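Local coordinates for protein thymidylate synthase (Enterobacteria phage T4, PDB 1TIS) that catalyses the methylation of dUMP to dTMP with methylenetetrahydrofolate, releasing dihydrofolate in the dTTP biosynthetic pathway, and works as a homodimer, at residues T85-D88 against E89-E92; Y191-L194 against V195-A199; T254-Q257 against L258-L262. All coordinates share one frame; numbering follows the deposited sequence.

Interaction 1 of 3, residues T85-D88 against E89-E92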
loop_
_atom_site.group_PDB
_atom_site.type_symbol
_atom_site.label_atom_id
_atom_site.label_comp_id
_atom_site.label_asym_id
_atom_site.label_seq_id
_atom_site.Cartn_x
_atom_site.Cartn_y
_atom_site.Cartn_z
ATOM N N THR A 85 24.317 13.561 -9.573
ATOM C CA THR A 85 22.917 13.252 -9.523
ATOM C C THR A 85 22.697 12.172 -8.465
ATOM O O THR A 85 23.546 11.330 -8.164
ATOM C CB THR A 85 22.445 12.808 -10.937
ATOM O OG1 THR A 85 21.154 13.392 -11.042
ATOM C CG2 THR A 85 22.336 11.313 -11.181
ATOM N N VAL A 86 21.488 12.292 -7.926
ATOM C CA VAL A 86 20.885 11.485 -6.876
ATOM C C VAL A 86 21.082 9.966 -6.918
ATOM O O VAL A 86 21.020 9.327 -5.867
ATOM C CB VAL A 86 19.359 11.816 -6.837
ATOM C CG1 VAL A 86 19.158 13.013 -5.930
ATOM C CG2 VAL A 86 18.793 12.121 -8.247
ATOM N N TRP A 87 21.277 9.336 -8.089
ATOM C CA TRP A 87 21.493 7.907 -8.105
ATOM C C TRP A 87 22.954 7.560 -8.345
ATOM O O TRP A 87 23.324 6.391 -8.277
ATOM C CB TRP A 87 20.617 7.234 -9.187
ATOM C CG TRP A 87 19.141 7.023 -8.801
ATOM C CD1 TRP A 87 18.285 8.056 -8.978
ATOM C CD2 TRP A 87 18.507 5.880 -8.316
ATOM N NE1 TRP A 87 17.127 7.582 -8.628
ATOM C CE2 TRP A 87 17.206 6.315 -8.236
ATOM C CE3 TRP A 87 18.757 4.568 -7.937
ATOM C CZ2 TRP A 87 16.162 5.525 -7.809
ATOM C CZ3 TRP A 87 17.717 3.749 -7.505
ATOM C CH2 TRP A 87 16.436 4.228 -7.442
ATOM N N ASP A 88 23.857 8.520 -8.538
ATOM C CA ASP A 88 25.261 8.236 -8.803
ATOM C C ASP A 88 25.989 7.359 -7.807
ATOM O O ASP A 88 26.472 6.270 -8.146
ATOM C CB ASP A 88 26.026 9.528 -8.921
ATOM C CG ASP A 88 25.787 10.245 -10.228
ATOM O OD1 ASP A 88 25.640 9.626 -11.282
ATOM O OD2 ASP A 88 25.778 11.456 -10.176
ATOM N N GLU A 89 26.079 7.789 -6.559
ATOM C CA GLU A 89 26.720 6.970 -5.558
ATOM C C GLU A 89 25.546 6.158 -5.077
ATOM O O GLU A 89 24.906 6.541 -4.099
ATOM C CB GLU A 89 27.291 7.807 -4.411
ATOM C CG GLU A 89 28.808 8.069 -4.473
ATOM C CD GLU A 89 29.275 9.269 -5.301
ATOM O OE1 GLU A 89 28.758 10.375 -5.105
ATOM O OE2 GLU A 89 30.171 9.104 -6.131
ATOM N N ASN A 90 25.204 5.143 -5.885
ATOM C CA ASN A 90 24.093 4.178 -5.665
ATOM C C ASN A 90 24.235 3.174 -6.817
ATOM O O ASN A 90 24.196 1.941 -6.685
ATOM C CB ASN A 90 22.685 4.859 -5.721
ATOM C CG ASN A 90 21.592 4.140 -4.941
ATOM O OD1 ASN A 90 20.803 3.400 -5.506
ATOM N ND2 ASN A 90 21.447 4.288 -3.643
ATOM N N TYR A 91 24.519 3.748 -7.988
ATOM C CA TYR A 91 24.944 2.998 -9.146
ATOM C C TYR A 91 26.386 2.641 -8.831
ATOM O O TYR A 91 26.642 1.450 -8.669
ATOM C CB TYR A 91 24.820 3.873 -10.368
ATOM C CG TYR A 91 25.815 3.629 -11.466
ATOM C CD1 TYR A 91 25.914 2.411 -12.132
ATOM C CD2 TYR A 91 26.635 4.687 -11.785
ATOM C CE1 TYR A 91 26.851 2.263 -13.134
ATOM C CE2 TYR A 91 27.572 4.540 -12.785
ATOM C CZ TYR A 91 27.663 3.336 -13.439
ATOM O OH TYR A 91 28.604 3.232 -14.429
ATOM N N GLU A 92 27.324 3.578 -8.641
ATOM C CA GLU A 92 28.731 3.267 -8.327
ATOM C C GLU A 92 29.077 2.220 -7.271
ATOM O O GLU A 92 30.256 2.001 -6.993
ATOM C CB GLU A 92 29.477 4.531 -7.918
ATOM C CG GLU A 92 30.250 5.112 -9.084
ATOM C CD GLU A 92 30.110 6.610 -9.238
ATOM O OE1 GLU A 92 29.619 7.247 -8.306
ATOM O OE2 GLU A 92 30.490 7.120 -10.300
#
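The carbonyl oxygen of Asp88 faces three successive backbone N-H groups, those of Asn90, Tyr91 and Glu92, where an inverse gamma turn centred on Glu89 follows the type I beta turn Thr85 to Asp88 at the start of helix 88-95. The bonds are unequal: Glu92 N sits 2.9 Å from Asp88 O at an N-H...O angle of 158°, whereas those from Asn90 N and Tyr91 N to this oxygen are weak. Tyr91 N is held more firmly by Trp87 O, at 2.9 Å.

The side-chain contact pairs Trp87 with Asn90. With its CG anti to the backbone N (chi1 -155°), the Asn90 amide reaches the six-membered half of the indole, where OD1 lies 3.4 Å from Trp87 CE3. Amide and ring planes stand almost perpendicular, 89° apart. At the other end of the indole, NE1 is hydrogen-bonded to Glu58 OE1, and Trp61 meets the ring edge-to-face. Asn90 ND2 gives a weak bond to the C-terminal Val286 O, and the Asn90 side chain lies near Ala285, which probably binds the folate cofactor.

Asp88 also ties the turn together: its backbone N donates to Thr85 O across 2.9 Å, while its OD2 accepts a weak bond from Thr85 N at 2.6 Å.

Interaction 2 of 3, residues Y191-L194 against V195-A199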
loop_
_atom_site.group_PDB
_atom_site.type_symbol
_atom_site.label_atom_id
_atom_site.label_comp_id
_atom_site.label_asym_id
_atom_site.label_seq_id
_atom_site.Cartn_x
_atom_site.Cartn_y
_atom_site.Cartn_z
ATOM N N TYR A 191 5.397 13.142 -5.464
ATOM C CA TYR A 191 4.024 12.869 -5.851
ATOM C C TYR A 191 3.162 14.133 -5.877
ATOM O O TYR A 191 2.199 14.170 -6.644
ATOM C CB TYR A 191 3.427 11.853 -4.917
ATOM C CG TYR A 191 3.988 10.460 -5.145
ATOM C CD1 TYR A 191 3.627 9.701 -6.245
ATOM C CD2 TYR A 191 4.896 9.955 -4.248
ATOM C CE1 TYR A 191 4.194 8.444 -6.441
ATOM C CE2 TYR A 191 5.459 8.699 -4.444
ATOM C CZ TYR A 191 5.113 7.939 -5.539
ATOM O OH TYR A 191 5.738 6.717 -5.714
ATOM N N ALA A 192 3.423 15.202 -5.097
ATOM C CA ALA A 192 2.724 16.493 -5.185
ATOM C C ALA A 192 2.775 17.018 -6.620
ATOM O O ALA A 192 1.755 17.453 -7.186
ATOM C CB ALA A 192 3.403 17.512 -4.312
ATOM N N THR A 193 3.979 16.968 -7.231
ATOM C CA THR A 193 4.173 17.334 -8.620
ATOM C C THR A 193 3.432 16.258 -9.401
ATOM O O THR A 193 2.585 16.692 -10.192
ATOM C CB THR A 193 5.664 17.370 -8.972
ATOM O OG1 THR A 193 6.306 18.161 -7.979
ATOM C CG2 THR A 193 5.962 18.042 -10.298
ATOM N N LEU A 194 3.558 14.923 -9.220
ATOM C CA LEU A 194 2.740 13.953 -9.985
ATOM C C LEU A 194 1.225 14.158 -9.940
ATOM O O LEU A 194 0.551 13.914 -10.951
ATOM C CB LEU A 194 2.934 12.498 -9.541
ATOM C CG LEU A 194 3.466 11.396 -10.498
ATOM C CD1 LEU A 194 2.614 10.158 -10.286
ATOM C CD2 LEU A 194 3.372 11.777 -11.962
ATOM N N VAL A 195 0.591 14.631 -8.856
ATOM C CA VAL A 195 -0.849 14.850 -8.920
ATOM C C VAL A 195 -1.058 16.146 -9.676
ATOM O O VAL A 195 -2.134 16.381 -10.206
ATOM C CB VAL A 195 -1.429 14.879 -7.493
ATOM C CG1 VAL A 195 -0.821 15.988 -6.736
ATOM C CG2 VAL A 195 -2.931 15.128 -7.508
ATOM N N HIS A 196 -0.076 17.033 -9.779
ATOM C CA HIS A 196 -0.224 18.213 -10.630
ATOM C C HIS A 196 -0.229 17.914 -12.128
ATOM O O HIS A 196 -1.120 18.316 -12.880
ATOM C CB HIS A 196 0.896 19.210 -10.345
ATOM C CG HIS A 196 0.470 20.109 -9.216
ATOM N ND1 HIS A 196 0.469 19.816 -7.933
ATOM C CD2 HIS A 196 -0.046 21.371 -9.394
ATOM C CE1 HIS A 196 -0.035 20.848 -7.324
ATOM N NE2 HIS A 196 -0.341 21.774 -8.200
ATOM N N ILE A 197 0.798 17.184 -12.564
ATOM C CA ILE A 197 0.964 16.826 -13.950
ATOM C C ILE A 197 -0.264 15.999 -14.325
ATOM O O ILE A 197 -0.977 16.429 -15.245
ATOM C CB ILE A 197 2.306 16.084 -14.033
ATOM C CG1 ILE A 197 3.414 17.086 -14.145
ATOM C CG2 ILE A 197 2.374 15.171 -15.252
ATOM C CD1 ILE A 197 4.737 16.303 -14.000
ATOM N N VAL A 198 -0.638 14.930 -13.597
ATOM C CA VAL A 198 -1.797 14.166 -14.033
ATOM C C VAL A 198 -3.132 14.937 -13.958
ATOM O O VAL A 198 -4.000 14.772 -14.823
ATOM C CB VAL A 198 -1.875 12.895 -13.219
ATOM C CG1 VAL A 198 -2.911 11.963 -13.886
ATOM C CG2 VAL A 198 -0.524 12.192 -13.178
ATOM N N ALA A 199 -3.363 15.837 -12.995
ATOM C CA ALA A 199 -4.534 16.679 -12.976
ATOM C C ALA A 199 -4.443 17.578 -14.170
ATOM O O ALA A 199 -5.520 17.821 -14.694
ATOM C CB ALA A 199 -4.588 17.590 -11.854
#
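Val195 N, Ile197 N and Val198 N bond back to Tyr191 O, Thr193 O and Leu194 O, four residues earlier, in the regular ladder of an alpha helix, with N...O distances of 2.8 Å, 3.0 Å and 3.1 Å respectively.

His196 adds a side-chain rung. Its ND1 donates to Ala192 O over 2.8 Å, at an N-H...O angle of 162°, and the oxygen lies almost in the imidazole plane, so the ring meets it with an edge. The backbone N of the same histidine also bonds to Ala192 O, at 3.2 Å, from the other face of the carbonyl plane. One carbonyl oxygen is thus gripped twice by one residue, an arrangement that would restrain the tilt of the imidazole and implies that ND1 carries a proton. The His196 side chain touches Leu38, Pro206 and Leu240.

Apolar side chains add to this. With CG1 anti to the backbone N (chi1 -168°), Val198 CG2 is left anti to the carbonyl carbon, beside the N, and comes to Leu194 CD2 at 4.1 Å; the two side chains run at a slant to one another. Both also rest on strand 168-179, Leu194 on Leu171 and Val198 on Leu169. Thr193 CG2 and Ile197 CD1 come within 4.3 Å of each other, and Thr193 OG1 is satisfied by Ala189 O one turn earlier. At the start of the stretch, Tyr191 stacks on Trp173 and lies near Asn187, which probably contributes to dUMP binding.

All this belongs to helix 184-202, the helical connection of a beta-alpha-beta unit whose parallel strands are 168-179 and 205-219, in the mixed sheet of the thymidylate synthase fold.

Interaction 3 of 3, residues T254-Q257 against L258-L262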
loop_
_atom_site.group_PDB
_atom_site.type_symbol
_atom_site.label_atom_id
_atom_site.label_comp_id
_atom_site.label_asym_id
_atom_site.label_seq_id
_atom_site.Cartn_x
_atom_site.Cartn_y
_atom_site.Cartn_z
ATOM N N THR A 254 -3.677 10.977 -24.426
ATOM C CA THR A 254 -2.749 10.624 -23.332
ATOM C C THR A 254 -1.316 10.292 -23.697
ATOM O O THR A 254 -0.334 10.774 -23.113
ATOM C CB THR A 254 -3.382 9.469 -22.595
ATOM O OG1 THR A 254 -4.735 9.847 -22.348
ATOM C CG2 THR A 254 -2.675 9.144 -21.325
ATOM N N LYS A 255 -1.232 9.530 -24.774
ATOM C CA LYS A 255 0.073 9.130 -25.251
ATOM C C LYS A 255 0.866 10.336 -25.827
ATOM O O LYS A 255 2.095 10.420 -25.739
ATOM C CB LYS A 255 -0.119 8.005 -26.299
ATOM C CG LYS A 255 -1.309 7.037 -26.106
ATOM C CD LYS A 255 -2.430 7.434 -27.104
ATOM C CE LYS A 255 -3.868 7.129 -26.677
ATOM N NZ LYS A 255 -4.298 8.009 -25.598
ATOM N N GLU A 256 0.184 11.342 -26.368
ATOM C CA GLU A 256 0.734 12.566 -26.922
ATOM C C GLU A 256 1.015 13.665 -25.879
ATOM O O GLU A 256 1.855 14.579 -26.047
ATOM C CB GLU A 256 -0.265 12.988 -27.947
ATOM C CG GLU A 256 0.195 13.991 -28.924
ATOM C CD GLU A 256 1.540 13.624 -29.487
ATOM O OE1 GLU A 256 1.625 12.670 -30.266
ATOM O OE2 GLU A 256 2.500 14.299 -29.111
ATOM N N GLN A 257 0.283 13.540 -24.761
ATOM C CA GLN A 257 0.429 14.407 -23.600
ATOM C C GLN A 257 1.700 14.092 -22.813
ATOM O O GLN A 257 2.355 15.041 -22.356
ATOM C CB GLN A 257 -0.746 14.276 -22.637
ATOM C CG GLN A 257 -2.095 14.721 -23.172
ATOM C CD GLN A 257 -3.169 14.733 -22.089
ATOM O OE1 GLN A 257 -3.268 13.757 -21.361
ATOM N NE2 GLN A 257 -3.955 15.785 -21.873
ATOM N N LEU A 258 2.085 12.818 -22.585
ATOM C CA LEU A 258 3.371 12.553 -21.936
ATOM C C LEU A 258 4.468 12.989 -22.901
ATOM O O LEU A 258 5.462 13.545 -22.449
ATOM C CB LEU A 258 3.680 11.076 -21.652
ATOM C CG LEU A 258 3.546 10.271 -20.335
ATOM C CD1 LEU A 258 4.077 8.874 -20.619
ATOM C CD2 LEU A 258 4.382 10.822 -19.188
ATOM N N LYS A 259 4.329 12.801 -24.219
ATOM C CA LYS A 259 5.391 13.127 -25.181
ATOM C C LYS A 259 5.891 14.550 -24.962
ATOM O O LYS A 259 7.079 14.821 -24.795
ATOM C CB LYS A 259 4.832 12.938 -26.585
ATOM C CG LYS A 259 5.822 12.891 -27.756
ATOM C CD LYS A 259 5.274 12.014 -28.898
ATOM C CE LYS A 259 5.086 10.594 -28.334
ATOM N NZ LYS A 259 4.445 9.696 -29.268
ATOM N N TYR A 260 4.910 15.444 -24.856
ATOM C CA TYR A 260 5.179 16.818 -24.508
ATOM C C TYR A 260 5.721 16.930 -23.086
ATOM O O TYR A 260 6.717 17.628 -22.933
ATOM C CB TYR A 260 3.876 17.619 -24.700
ATOM C CG TYR A 260 4.019 18.432 -25.964
ATOM C CD1 TYR A 260 4.959 19.453 -25.941
ATOM C CD2 TYR A 260 3.298 18.132 -27.122
ATOM C CE1 TYR A 260 5.211 20.178 -27.082
ATOM C CE2 TYR A 260 3.541 18.862 -28.280
ATOM C CZ TYR A 260 4.496 19.860 -28.214
ATOM O OH TYR A 260 4.785 20.615 -29.299
ATOM N N VAL A 261 5.141 16.286 -22.054
ATOM C CA VAL A 261 5.624 16.310 -20.674
ATOM C C VAL A 261 7.134 16.144 -20.642
ATOM O O VAL A 261 7.850 17.097 -20.345
ATOM C CB VAL A 261 4.949 15.159 -19.846
ATOM C CG1 VAL A 261 5.695 14.782 -18.551
ATOM C CG2 VAL A 261 3.564 15.648 -19.496
ATOM N N LEU A 262 7.591 14.963 -21.079
ATOM C CA LEU A 262 8.985 14.577 -21.160
ATOM C C LEU A 262 9.890 15.613 -21.819
ATOM O O LEU A 262 11.086 15.618 -21.549
ATOM C CB LEU A 262 9.051 13.268 -21.905
ATOM C CG LEU A 262 8.970 11.989 -21.091
ATOM C CD1 LEU A 262 7.756 11.958 -20.218
ATOM C CD2 LEU A 262 8.883 10.824 -22.042
#
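Glu256 and Lys259, three residues apart on helix 254-262, lie against each other through the carboxylate and the aliphatic part of the lysine: Glu256 OE2 is 3.6 Å from Lys259 CD. Their opposite charges probably attract, but at 4.2 Å between Glu256 OE1 and Lys259 NZ they stay beyond a salt bridge. The lysine starts with CG anti to its backbone N (chi1 -166°), and a bend at chi3 then keeps the amine near the glutamate. Tyr260 presents a ring edge to Glu256 O, while its backbone N gives that oxygen a weak bond.

Behind these contacts stand the helical bonds Leu258 N to Thr254 O, 3.2 Å, and Val261 N to Gln257 O, 3.1 Å.

Farther out, Leu258 packs on Ile122 and Ile123 of helix 121-131 and on Leu63 of helix 53-64, and Thr254 OG1 bonds to Lys130 NZ and Asp127 OD1. Gln257, extended beyond CG, sends NE2 to two carbonyls, Phe249 O and Met201 O, the second near the end of helix 184-202. Val261, its CG2 anti to its own carbonyl carbon, sets that methyl 3.2 Å from Gln257 O.

Overall arrangement
All three contacts are local, yet their chemistry follows their place in the fold. Interaction 2 is the most deeply buried and nearest the chain's centre: a regular helix with mostly apolar partners and one histidine turned back onto the backbone. Interaction 3 is partly buried, with loosely paired charges at the surface and polar anchors on its inner side. Interaction 1, a buried helix start, relies on turn bonds and a tryptophan about 8 Å, side chain to side chain, from the probable nucleophile Cys156. Helix 53-64 touches side chains of all three. Interactions 2 and 3 come within about 4 Å at their nearest atoms without touching, whereas 1 and 2 lie on opposite sides of the chain's centre.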